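Local coordinates for subtilisin-like protein (Prochloron didemni, PDB 3ZXY), which probably cleaves peptide bonds as a subtilisin-like serine endopeptidase, the part present here being the protease domain of a longer protein, at residues A56-G61 against T214-G219; G148-H153 against S177-T182; G187-G192 against A264-V269. The protein carries 1 engineered substitution. One frame throughout, in Å; residues are numbered along the deposited sequence.

Interaction 1: residues A56-G61 against T214-G219; sequences ASIIFG and TPIVSG
Both isoleucines of helix 47-60 hold CG1 opposite their own carbonyl carbon, Ile-58 at chi1 -71° and Ile-59 at -57°, and the extended chain beyond carries each branch to Pro-215 of helix 210-230. Ile-58 approaches the pyrrolidine ring with its tip, CD1 lying 3.7 Å from Pro-215 CG, while its CG2 branch rests 3.9 Å from Ile-216 CG1. Ile-59 crosses the proline nearly at a right angle: its CD1 sits 3.8 Å from Pro-215 CB and 3.9 Å from Ser-218 CB, and its CG1 comes within 3.4 Å of Pro-215 O. That carbonyl is already satisfied by its own helix, through Gly-219 N at 2.8 Å. The two helix segments run in nearly the same direction, crossing at -25° with their axes 8.7 Å apart. They are the pair that, in the subtilisin fold, bring the histidine and serine of the catalytic triad together, and Pro-215 kinks the second helix shortly after the serine position. Ser-218 offers its CB to Ile-59, its OG being hydrogen-bonded to Asn-110 OD1. With no hydrogen bond across it, this buried interface is held by mostly apolar van der Waals packing, the proline ring being the surface both isoleucines fit.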
ATOM      1  N   ALA A  56      -0.521   5.600   6.932  1.00 13.05           N
ATOM      2  CA  ALA A  56       0.474   6.571   6.478  1.00 13.41           C
ATOM      3  C   ALA A  56       1.736   6.454   7.313  1.00 13.51           C
ATOM      4  O   ALA A  56       2.848   6.536   6.760  1.00 14.17           O
ATOM      5  CB  ALA A  56      -0.063   7.997   6.520  1.00 14.09           C
ATOM      6  N   SER A  57       1.590   6.209   8.611  1.00 13.28           N
ATOM      7  CA  SER A  57       2.750   6.179   9.507  1.00 13.67           C
ATOM      8  C   SER A  57       3.682   4.999   9.208  1.00 13.42           C
ATOM      9  O   SER A  57       4.890   5.089   9.409  1.00 13.72           O
ATOM     10  CB  SER A  57       2.310   6.182  10.972  1.00 14.31           C
ATOM     11  OG  SER A  57       1.715   4.965  11.379  1.00 14.18           O
ATOM     12  N   ILE A  58       3.125   3.899   8.724  1.00 12.79           N
ATOM     13  CA  ILE A  58       3.926   2.717   8.396  1.00 12.84           C
ATOM     14  C   ILE A  58       4.960   3.035   7.324  1.00 13.08           C
ATOM     15  O   ILE A  58       6.078   2.496   7.344  1.00 13.52           O
ATOM     16  CB  ILE A  58       3.015   1.530   7.988  1.00 12.61           C
ATOM     17  CG1 ILE A  58       2.274   0.999   9.211  1.00 12.82           C
ATOM     18  CG2 ILE A  58       3.824   0.402   7.347  1.00 13.02           C
ATOM     19  CD1 ILE A  58       1.063   0.149   8.848  1.00 12.77           C
ATOM     20  N   ILE A  59       4.593   3.914   6.397  1.00 13.18           N
ATOM     21  CA  ILE A  59       5.485   4.318   5.309  1.00 13.83           C
ATOM     22  C   ILE A  59       6.301   5.547   5.691  1.00 14.22           C
ATOM     23  O   ILE A  59       7.513   5.574   5.501  1.00 14.76           O
ATOM     24  CB  ILE A  59       4.689   4.595   4.008  1.00 14.03           C
ATOM     25  CG1 ILE A  59       3.883   3.344   3.634  1.00 14.13           C
ATOM     26  CG2 ILE A  59       5.616   5.039   2.867  1.00 14.80           C
ATOM     27  CD1 ILE A  59       2.908   3.547   2.494  1.00 14.78           C
ATOM     28  N   PHE A  60       5.645   6.578   6.232  1.00 14.55           N
ATOM     29  CA  PHE A  60       6.275   7.898   6.376  1.00 15.86           C
ATOM     30  C   PHE A  60       6.695   8.295   7.781  1.00 16.18           C
ATOM     31  O   PHE A  60       7.249   9.380   7.964  1.00 17.27           O
ATOM     32  CB  PHE A  60       5.361   8.982   5.796  1.00 16.81           C
ATOM     33  CG  PHE A  60       5.111   8.814   4.324  1.00 17.57           C
ATOM     34  CD1 PHE A  60       6.143   9.055   3.409  1.00 19.19           C
ATOM     35  CD2 PHE A  60       3.869   8.424   3.857  1.00 17.97           C
ATOM     36  CE1 PHE A  60       5.931   8.894   2.045  1.00 19.54           C
ATOM     37  CE2 PHE A  60       3.667   8.260   2.490  1.00 18.95           C
ATOM     38  CZ  PHE A  60       4.691   8.489   1.608  1.00 18.74           C
ATOM     39  N   GLY A  61       6.439   7.457   8.777  1.00 15.73           N
ATOM     40  CA  GLY A  61       6.936   7.737  10.119  1.00 16.43           C
ATOM     41  C   GLY A  61       8.444   7.942  10.094  1.00 17.05           C
ATOM     42  O   GLY A  61       9.165   7.255   9.368  1.00 16.71           O
ATOM     43  N   THR A 214      -0.439  -4.052   3.546  1.00 10.46           N
ATOM     44  CA  THR A 214      -0.387  -3.327   2.276  1.00 10.12           C
ATOM     45  C   THR A 214       0.682  -2.210   2.265  1.00 10.05           C
ATOM     46  O   THR A 214       1.506  -2.182   1.358  1.00 10.06           O
ATOM     47  CB  THR A 214      -1.800  -2.842   1.883  1.00 10.57           C
ATOM     48  OG1 THR A 214      -2.631  -3.987   1.678  1.00 10.77           O
ATOM     49  CG2 THR A 214      -1.793  -2.013   0.609  1.00 10.80           C
ATOM     50  N   PRO A 215       0.691  -1.300   3.264  1.00 10.25           N
ATOM     51  CA  PRO A 215       1.701  -0.233   3.268  1.00 10.50           C
ATOM     52  C   PRO A 215       3.124  -0.709   3.463  1.00 10.23           C
ATOM     53  O   PRO A 215       4.062   0.004   3.072  1.00 10.55           O
ATOM     54  CB  PRO A 215       1.238   0.705   4.390  1.00 11.09           C
ATOM     55  CG  PRO A 215       0.357  -0.135   5.237  1.00 11.01           C
ATOM     56  CD  PRO A 215      -0.331  -1.070   4.302  1.00 10.75           C
ATOM     57  N   ILE A 216       3.316  -1.882   4.055  1.00 10.24           N
ATOM     58  CA  ILE A 216       4.657  -2.442   4.146  1.00 10.46           C
ATOM     59  C   ILE A 216       5.158  -2.712   2.736  1.00 10.13           C
ATOM     60  O   ILE A 216       6.292  -2.368   2.372  1.00 10.36           O
ATOM     61  CB  ILE A 216       4.701  -3.703   5.016  1.00 10.63           C
ATOM     62  CG1 ILE A 216       4.379  -3.329   6.474  1.00 11.46           C
ATOM     63  CG2 ILE A 216       6.094  -4.343   4.936  1.00 10.94           C
ATOM     64  CD1 ILE A 216       4.279  -4.487   7.417  1.00 12.35           C
ATOM     65  N   VAL A 217       4.324  -3.337   1.916  1.00  9.75           N
ATOM     66  CA  VAL A 217       4.686  -3.580   0.514  1.00  9.73           C
ATOM     67  C   VAL A 217       4.849  -2.272  -0.267  1.00  9.97           C
ATOM     68  O   VAL A 217       5.799  -2.127  -1.037  1.00 10.22           O
ATOM     69  CB  VAL A 217       3.671  -4.532  -0.168  1.00  9.39           C
ATOM     70  CG1 VAL A 217       3.941  -4.654  -1.665  1.00 10.27           C
ATOM     71  CG2 VAL A 217       3.671  -5.895   0.528  1.00 10.02           C
ATOM     72  N   SER A 218       3.960  -1.298  -0.073  1.00 10.11           N
ATOM     73  CA  SER A 218       4.106  -0.007  -0.751  1.00 10.53           C
ATOM     74  C   SER A 218       5.431   0.654  -0.381  1.00 10.48           C
ATOM     75  O   SER A 218       6.123   1.204  -1.244  1.00 11.41           O
ATOM     76  CB  SER A 218       2.966   0.908  -0.379  1.00 10.95           C
ATOM     77  OG  SER A 218       1.763   0.397  -0.936  1.00 11.30           O
ATOM     78  N   GLY A 219       5.782   0.589   0.898  1.00 10.68           N
ATOM     79  CA  GLY A 219       7.061   1.136   1.362  1.00 10.88           C
ATOM     80  C   GLY A 219       8.264   0.467   0.730  1.00 10.73           C
ATOM     81  O   GLY A 219       9.199   1.150   0.252  1.00 10.78           O
TER

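Interaction 2: residues G148-H153 against S177-T182; sequences GCDCLH and SNWGST
The two loops run alongside in parallel register, Gly-148 facing Ser-177 and Cys-151 facing Gly-180, with Trp-179 N bonded to Cys-149 O at 3.0 Å and a weak bond from Gly-180 N to Cys-151 O. Asn-178 reaches across with its amide: OD1 takes a fairly straight bond from Cys-149 N (3.1 Å, 161° at the hydrogen) and a weak, bent one from Gly-148 N (2.8 Å). Its ND2 is held by Asn-147 OD1 and Ala-144 O, which fixes the flip of the amide. An inverse gamma turn is centred on Asp-150, with a weak bond from Cys-151 N to Cys-149 O, and a disulfide links the flanking Cys-149 SG and Cys-151 SG (2.1 Å). This small loop follows strand 139-143, after which subtilases carry the asparagine of the oxyanion hole. Trp-179, its CG placed between backbone N and carbonyl carbon (chi1 51°), lays its indole against the turn. NE1 bonds Gly-148 O at 3.0 Å, standing above the carbonyl plane, and Asp-150 CB sits over the six-membered ring, 3.7 Å from its centroid and 12° off the normal. With an alanine here, Gly-148 O would probably lose its indole donor and Asp-150 CB the ring face it rests on. Asp-150 OD1 receives a water at 2.6 Å that in turn accepts from Ser-181 N, while Leu-152 CD2 packs on Gly-180 CA, where a side chain would clash.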
ATOM      1  N   GLY A 148     -10.872 -14.254   4.661  1.00 10.79           N
ATOM      2  CA  GLY A 148     -10.283 -15.579   4.792  1.00 11.55           C
ATOM      3  C   GLY A 148     -10.824 -16.592   3.814  1.00 12.40           C
ATOM      4  O   GLY A 148     -10.646 -17.797   4.006  1.00 13.09           O
ATOM      5  N   CYS A 149     -11.449 -16.105   2.749  1.00 13.14           N
ATOM      6  CA  CYS A 149     -12.114 -16.957   1.771  1.00 14.73           C
ATOM      7  C   CYS A 149     -11.346 -17.051   0.475  1.00 13.25           C
ATOM      8  O   CYS A 149     -10.445 -16.261   0.205  1.00 11.79           O
ATOM      9  CB  CYS A 149     -13.536 -16.466   1.432  1.00 17.53           C
ATOM     10  SG  CYS A 149     -13.960 -14.724   1.197  1.00 23.83           S
ATOM     11  N   ASP A 150     -11.754 -18.033  -0.315  1.00 13.44           N
ATOM     12  CA  ASP A 150     -11.300 -18.207  -1.688  1.00 13.35           C
ATOM     13  C   ASP A 150     -12.100 -17.189  -2.494  1.00 13.66           C
ATOM     14  O   ASP A 150     -13.046 -17.534  -3.207  1.00 14.82           O
ATOM     15  CB  ASP A 150     -11.600 -19.650  -2.110  1.00 14.19           C
ATOM     16  CG  ASP A 150     -11.197 -19.959  -3.532  1.00 14.42           C
ATOM     17  OD1 ASP A 150     -10.459 -19.136  -4.125  1.00 13.96           O
ATOM     18  OD2 ASP A 150     -11.623 -21.010  -4.037  1.00 15.42           O
ATOM     19  N   CYS A 151     -11.740 -15.933  -2.294  1.00 13.41           N
ATOM     20  CA  CYS A 151     -12.478 -14.810  -2.829  1.00 14.50           C
ATOM     21  C   CYS A 151     -11.562 -13.645  -3.072  1.00 12.75           C
ATOM     22  O   CYS A 151     -10.382 -13.645  -2.708  1.00 11.97           O
ATOM     23  CB  CYS A 151     -13.555 -14.369  -1.843  1.00 16.23           C
ATOM     24  SG  CYS A 151     -12.857 -13.754  -0.288  1.00 19.23           S
ATOM     25  N   LEU A 152     -12.138 -12.629  -3.702  1.00 12.42           N
ATOM     26  CA  LEU A 152     -11.382 -11.481  -4.195  1.00 11.64           C
ATOM     27  C   LEU A 152     -12.039 -10.155  -3.832  1.00 11.45           C
ATOM     28  O   LEU A 152     -13.271 -10.030  -3.957  1.00 13.05           O
ATOM     29  CB  LEU A 152     -11.320 -11.571  -5.721  1.00 12.06           C
ATOM     30  CG  LEU A 152     -10.693 -12.818  -6.346  1.00 12.38           C
ATOM     31  CD1 LEU A 152     -10.970 -12.899  -7.850  1.00 13.72           C
ATOM     32  CD2 LEU A 152      -9.198 -12.848  -6.038  1.00 11.78           C
ATOM     33  N   HIS A 153     -11.222  -9.175  -3.468  1.00 10.73           N
ATOM     34  CA  HIS A 153     -11.634  -7.779  -3.363  1.00 10.82           C
ATOM     35  C   HIS A 153     -11.120  -7.047  -4.589  1.00 11.05           C
ATOM     36  O   HIS A 153     -10.104  -7.425  -5.175  1.00 11.06           O
ATOM     37  CB  HIS A 153     -11.028  -7.098  -2.133  1.00 10.61           C
ATOM     38  CG  HIS A 153     -11.720  -7.418  -0.830  1.00 10.91           C
ATOM     39  ND1 HIS A 153     -11.732  -6.550   0.209  1.00 11.34           N
ATOM     40  CD2 HIS A 153     -12.409  -8.539  -0.418  1.00 11.52           C
ATOM     41  CE1 HIS A 153     -12.383  -7.108   1.243  1.00 11.44           C
ATOM     42  NE2 HIS A 153     -12.838  -8.304   0.856  1.00 11.58           N
ATOM     43  N   SER A 177      -7.300 -13.682   5.861  1.00 10.42           N
ATOM     44  CA  SER A 177      -6.648 -13.083   4.711  1.00  9.82           C
ATOM     45  C   SER A 177      -7.132 -13.832   3.473  1.00  9.63           C
ATOM     46  O   SER A 177      -7.111 -15.064   3.435  1.00 10.03           O
ATOM     47  CB  SER A 177      -5.116 -13.162   4.871  1.00 10.10           C
ATOM     48  OG  SER A 177      -4.462 -12.356   3.886  1.00 10.39           O
ATOM     49  N   ASN A 178      -7.606 -13.111   2.464  1.00  9.15           N
ATOM     50  CA  ASN A 178      -8.235 -13.740   1.295  1.00  9.33           C
ATOM     51  C   ASN A 178      -7.248 -14.356   0.323  1.00  9.25           C
ATOM     52  O   ASN A 178      -6.135 -13.863   0.176  1.00  9.85           O
ATOM     53  CB  ASN A 178      -9.100 -12.727   0.553  1.00  9.32           C
ATOM     54  CG  ASN A 178     -10.323 -12.325   1.335  1.00  9.78           C
ATOM     55  OD1 ASN A 178     -10.849 -13.117   2.100  1.00 10.39           O
ATOM     56  ND2 ASN A 178     -10.798 -11.096   1.137  1.00  9.55           N
ATOM     57  N   TRP A 179      -7.686 -15.389  -0.385  1.00  9.63           N
ATOM     58  CA  TRP A 179      -6.789 -16.194  -1.219  1.00  9.82           C
ATOM     59  C   TRP A 179      -7.437 -16.652  -2.514  1.00 10.59           C
ATOM     60  O   TRP A 179      -7.146 -17.716  -3.034  1.00 11.04           O
ATOM     61  CB  TRP A 179      -6.257 -17.369  -0.390  1.00 10.13           C
ATOM     62  CG  TRP A 179      -7.317 -18.176   0.305  1.00 10.59           C
ATOM     63  CD1 TRP A 179      -7.978 -17.867   1.493  1.00 10.43           C
ATOM     64  CD2 TRP A 179      -7.865 -19.471  -0.102  1.00 11.34           C
ATOM     65  NE1 TRP A 179      -8.864 -18.851   1.821  1.00 11.11           N
ATOM     66  CE2 TRP A 179      -8.844 -19.844   0.909  1.00 11.66           C
ATOM     67  CE3 TRP A 179      -7.642 -20.340  -1.170  1.00 11.87           C
ATOM     68  CZ2 TRP A 179      -9.566 -21.022   0.827  1.00 12.57           C
ATOM     69  CZ3 TRP A 179      -8.361 -21.523  -1.230  1.00 12.89           C
ATOM     70  CH2 TRP A 179      -9.299 -21.870  -0.241  1.00 13.25           C
ATOM     71  N   GLY A 180      -8.291 -15.803  -3.076  1.00 10.66           N
ATOM     72  CA  GLY A 180      -8.922 -16.092  -4.356  1.00 11.55           C
ATOM     73  C   GLY A 180      -7.917 -16.264  -5.486  1.00 12.13           C
ATOM     74  O   GLY A 180      -6.763 -15.844  -5.368  1.00 11.69           O
ATOM     75  N   SER A 181      -8.367 -16.853  -6.577  1.00 13.57           N
ATOM     76  CA  SER A 181      -7.438 -17.346  -7.634  1.00 14.99           C
ATOM     77  C   SER A 181      -6.514 -16.277  -8.184  1.00 14.37           C
ATOM     78  O   SER A 181      -5.345 -16.529  -8.402  1.00 13.99           O
ATOM     79  CB  SER A 181      -8.181 -18.001  -8.789  1.00 17.71           C
ATOM     80  OG  SER A 181      -9.087 -17.095  -9.372  1.00 19.88           O
ATOM     81  N   THR A 182      -7.031 -15.077  -8.408  1.00 13.89           N
ATOM     82  CA  THR A 182      -6.220 -14.022  -9.024  1.00 13.87           C
ATOM     83  C   THR A 182      -5.049 -13.633  -8.163  1.00 13.16           C
ATOM     84  O   THR A 182      -4.004 -13.218  -8.675  1.00 13.15           O
ATOM     85  CB  THR A 182      -7.102 -12.803  -9.334  1.00 13.94           C
ATOM     86  OG1 THR A 182      -8.195 -13.257 -10.136  1.00 15.14           O
ATOM     87  CG2 THR A 182      -6.292 -11.667 -10.069  1.00 14.00           C
TER
HETATM   88  O   HOH W   1     -10.940 -17.938  -6.394  1.00 22.98           O

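Interaction 3: residues G187-G192 against A264-V269; sequences GILAPG and AGRLNV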
ATOM      1  N   GLY A 187      -0.672 -11.647  -6.004  1.00 10.77           N
ATOM      2  CA  GLY A 187      -0.688 -11.340  -4.583  1.00 10.15           C
ATOM      3  C   GLY A 187       0.564 -11.833  -3.879  1.00 10.32           C
ATOM      4  O   GLY A 187       1.123 -12.859  -4.235  1.00 10.75           O
ATOM      5  N   ILE A 188       0.984 -11.083  -2.865  1.00 10.24           N
ATOM      6  CA  ILE A 188       2.063 -11.505  -1.998  1.00 10.95           C
ATOM      7  C   ILE A 188       1.649 -11.323  -0.546  1.00 10.54           C
ATOM      8  O   ILE A 188       0.817 -10.477  -0.240  1.00  9.62           O
ATOM      9  CB  ILE A 188       3.403 -10.779  -2.297  1.00 12.38           C
ATOM     10  CG1 ILE A 188       3.292  -9.283  -2.115  1.00 12.64           C
ATOM     11  CG2 ILE A 188       3.916 -11.203  -3.672  1.00 13.84           C
ATOM     12  CD1 ILE A 188       4.687  -8.656  -2.197  1.00 14.89           C
ATOM     13  N   LEU A 189       2.242 -12.118   0.320  1.00 10.86           N
ATOM     14  CA  LEU A 189       2.004 -11.990   1.760  1.00 11.13           C
ATOM     15  C   LEU A 189       3.021 -11.055   2.382  1.00 11.36           C
ATOM     16  O   LEU A 189       4.233 -11.163   2.131  1.00 12.36           O
ATOM     17  CB  LEU A 189       2.094 -13.351   2.463  1.00 11.87           C
ATOM     18  CG  LEU A 189       1.082 -14.430   2.078  1.00 12.07           C
ATOM     19  CD1 LEU A 189       1.399 -15.729   2.811  1.00 13.57           C
ATOM     20  CD2 LEU A 189      -0.349 -13.970   2.391  1.00 12.17           C
ATOM     21  N   ALA A 190       2.552 -10.172   3.252  1.00 10.79           N
ATOM     22  CA  ALA A 190       3.451  -9.310   4.006  1.00 10.80           C
ATOM     23  C   ALA A 190       3.014  -9.331   5.466  1.00 11.56           C
ATOM     24  O   ALA A 190       1.911  -9.775   5.790  1.00 11.15           O
ATOM     25  CB  ALA A 190       3.465  -7.889   3.435  1.00 10.43           C
ATOM     26  N   PRO A 191       3.881  -8.879   6.382  1.00 12.27           N
ATOM     27  CA  PRO A 191       3.516  -8.940   7.787  1.00 13.20           C
ATOM     28  C   PRO A 191       2.234  -8.174   8.048  1.00 13.06           C
ATOM     29  O   PRO A 191       2.108  -7.028   7.609  1.00 12.90           O
ATOM     30  CB  PRO A 191       4.708  -8.270   8.486  1.00 13.76           C
ATOM     31  CG  PRO A 191       5.834  -8.517   7.570  1.00 13.50           C
ATOM     32  CD  PRO A 191       5.266  -8.418   6.186  1.00 12.57           C
ATOM     33  N   GLY A 192       1.286  -8.814   8.713  1.00 13.74           N
ATOM     34  CA  GLY A 192      -0.016  -8.192   8.964  1.00 14.03           C
ATOM     35  C   GLY A 192      -0.559  -8.370  10.367  1.00 15.12           C
ATOM     36  O   GLY A 192      -1.733  -8.114  10.592  1.00 15.02           O
ATOM     37  N   ALA A 264       1.297 -15.696  -4.350  1.00 13.82           N
ATOM     38  CA  ALA A 264       2.506 -15.890  -5.139  1.00 14.15           C
ATOM     39  C   ALA A 264       3.717 -16.157  -4.265  1.00 14.47           C
ATOM     40  O   ALA A 264       4.780 -16.545  -4.778  1.00 16.34           O
ATOM     41  CB  ALA A 264       2.754 -14.694  -6.037  1.00 13.68           C
ATOM     42  N   GLY A 265       3.578 -15.921  -2.960  1.00 13.82           N
ATOM     43  CA  GLY A 265       4.645 -16.116  -2.008  1.00 13.92           C
ATOM     44  C   GLY A 265       4.743 -15.038  -0.958  1.00 13.38           C
ATOM     45  O   GLY A 265       3.973 -14.075  -0.937  1.00 12.01           O
ATOM     46  N   ARG A 266       5.724 -15.196  -0.080  1.00 13.78           N
ATOM     47  CA  ARG A 266       5.999 -14.250   0.972  1.00 14.06           C
ATOM     48  C   ARG A 266       6.958 -13.147   0.535  1.00 12.97           C
ATOM     49  O   ARG A 266       7.968 -13.435  -0.135  1.00 13.00           O
ATOM     50  CB  ARG A 266       6.640 -14.996   2.131  1.00 16.49           C
ATOM     51  CG  ARG A 266       5.736 -16.050   2.733  1.00 19.21           C
ATOM     52  CD  ARG A 266       6.475 -16.742   3.844  1.00 22.90           C
ATOM     53  NE  ARG A 266       7.442 -17.706   3.331  1.00 26.44           N
ATOM     54  CZ  ARG A 266       8.722 -17.807   3.701  1.00 29.07           C
ATOM     55  NH1 ARG A 266       9.264 -16.987   4.598  1.00 30.19           N
ATOM     56  NH2 ARG A 266       9.473 -18.767   3.168  1.00 31.42           N
ATOM     57  N   LEU A 267       6.678 -11.917   0.952  1.00 11.98           N
ATOM     58  CA  LEU A 267       7.540 -10.776   0.687  1.00 11.68           C
ATOM     59  C   LEU A 267       8.980 -11.102   1.061  1.00 12.19           C
ATOM     60  O   LEU A 267       9.266 -11.571   2.158  1.00 12.62           O
ATOM     61  CB  LEU A 267       7.076  -9.574   1.498  1.00 11.72           C
ATOM     62  CG  LEU A 267       7.905  -8.301   1.425  1.00 11.50           C
ATOM     63  CD1 LEU A 267       7.898  -7.719   0.024  1.00 11.43           C
ATOM     64  CD2 LEU A 267       7.336  -7.326   2.472  1.00 11.75           C
ATOM     65  N   ASN A 268       9.885 -10.835   0.112  1.00 12.02           N
ATOM     66  CA  ASN A 268      11.294 -11.169   0.261  1.00 12.63           C
ATOM     67  C   ASN A 268      12.109  -9.949  -0.160  1.00 12.65           C
ATOM     68  O   ASN A 268      12.506  -9.833  -1.321  1.00 12.88           O
ATOM     69  CB  ASN A 268      11.611 -12.383  -0.617  1.00 12.97           C
ATOM     70  CG  ASN A 268      13.075 -12.769  -0.587  1.00 13.28           C
ATOM     71  OD1 ASN A 268      13.832 -12.297   0.279  1.00 13.85           O
ATOM     72  ND2 ASN A 268      13.485 -13.628  -1.518  1.00 14.18           N
ATOM     73  N   VAL A 269      12.365  -9.057   0.788  1.00 13.16           N
ATOM     74  CA  VAL A 269      12.950  -7.762   0.481  1.00 13.20           C
ATOM     75  C   VAL A 269      14.390  -7.930   0.003  1.00 13.74           C
ATOM     76  O   VAL A 269      14.769  -7.351  -1.013  1.00 13.40           O
ATOM     77  CB  VAL A 269      12.877  -6.785   1.660  1.00 14.09           C
ATOM     78  CG1 VAL A 269      13.428  -5.426   1.233  1.00 15.43           C
ATOM     79  CG2 VAL A 269      11.428  -6.607   2.104  1.00 14.63           C
TER
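Leu-189 and Arg-266 form a single parallel beta bridge that adds an irregular loop to the border of the subtilisin-like fold, for strand 187-191 is an outermost strand of the seven-stranded parallel sheet. As a parallel bridge requires, one residue serves two neighbours of its mate: Leu-189 N gives a nearly straight bond to Gly-265 O (2.9 Å, 170° at the hydrogen), and Leu-189 O receives Leu-267 N. A third bond, from Ala-264 N to Gly-187 O (2.8 Å), extends the pairing backwards. Gly-265 meets it with phi 139°, an angle at which a side chain would collide with the preceding carbonyl.

The tight part lies on the face carrying Ile-188, Ala-190 and Leu-267. Leu-267, with CG anti to its N (chi1 176°), spreads its two methyls over the strand: CD1 meets Ile-188 CD1 at 4.0 Å, and CD2 meets Ala-190 CB, also at 4.0 Å. Helices close over this patch, Val-217 of helix 210-230 touching Ile-188 and Ala-190, and Leu-244 of helix 237-247 touching Leu-267. Ile-188 and Ala-190 are buried there.

The contact between the side chains of the bridged pair itself is looser. The Arg-266 side chain starts off away from the strand, and the two come no nearer than 4.3 Å, between Leu-189 CD1 and Arg-266 CG. Arg-266, partly exposed, bonds Pro-250 O through NH2. Leu-189, by contrast, is buried, its side chain touching Leu-263 and Met-167. Where strand and loop close upon each other, Leu-267 CB lies 3.3 Å from Leu-189 O, beside the 2.8 Å bond from Leu-267 N to that same oxygen.

Interactions 1 and 3 are two sides of one core: Val-217 CG2 lies 3.5 Å from Ala-190 CB, and Ile-216 CD1 lies 3.3 Å from Pro-191 O, so the helix that meets helix 47-60 in interaction 1 also packs on the sheet-edge strand. Interaction 2 sits further out; its nearest atoms are about 9 Å from interaction 1 and about 5 Å from interaction 3, which follows it where helix 181-186 runs into strand 187-191. The predicted charge relay site lies near interactions 1 and 2. The side chain of Pro-215 is about 6 Å from that of Ala-211, the engineered position, and that of His-153 about 9 Å from it.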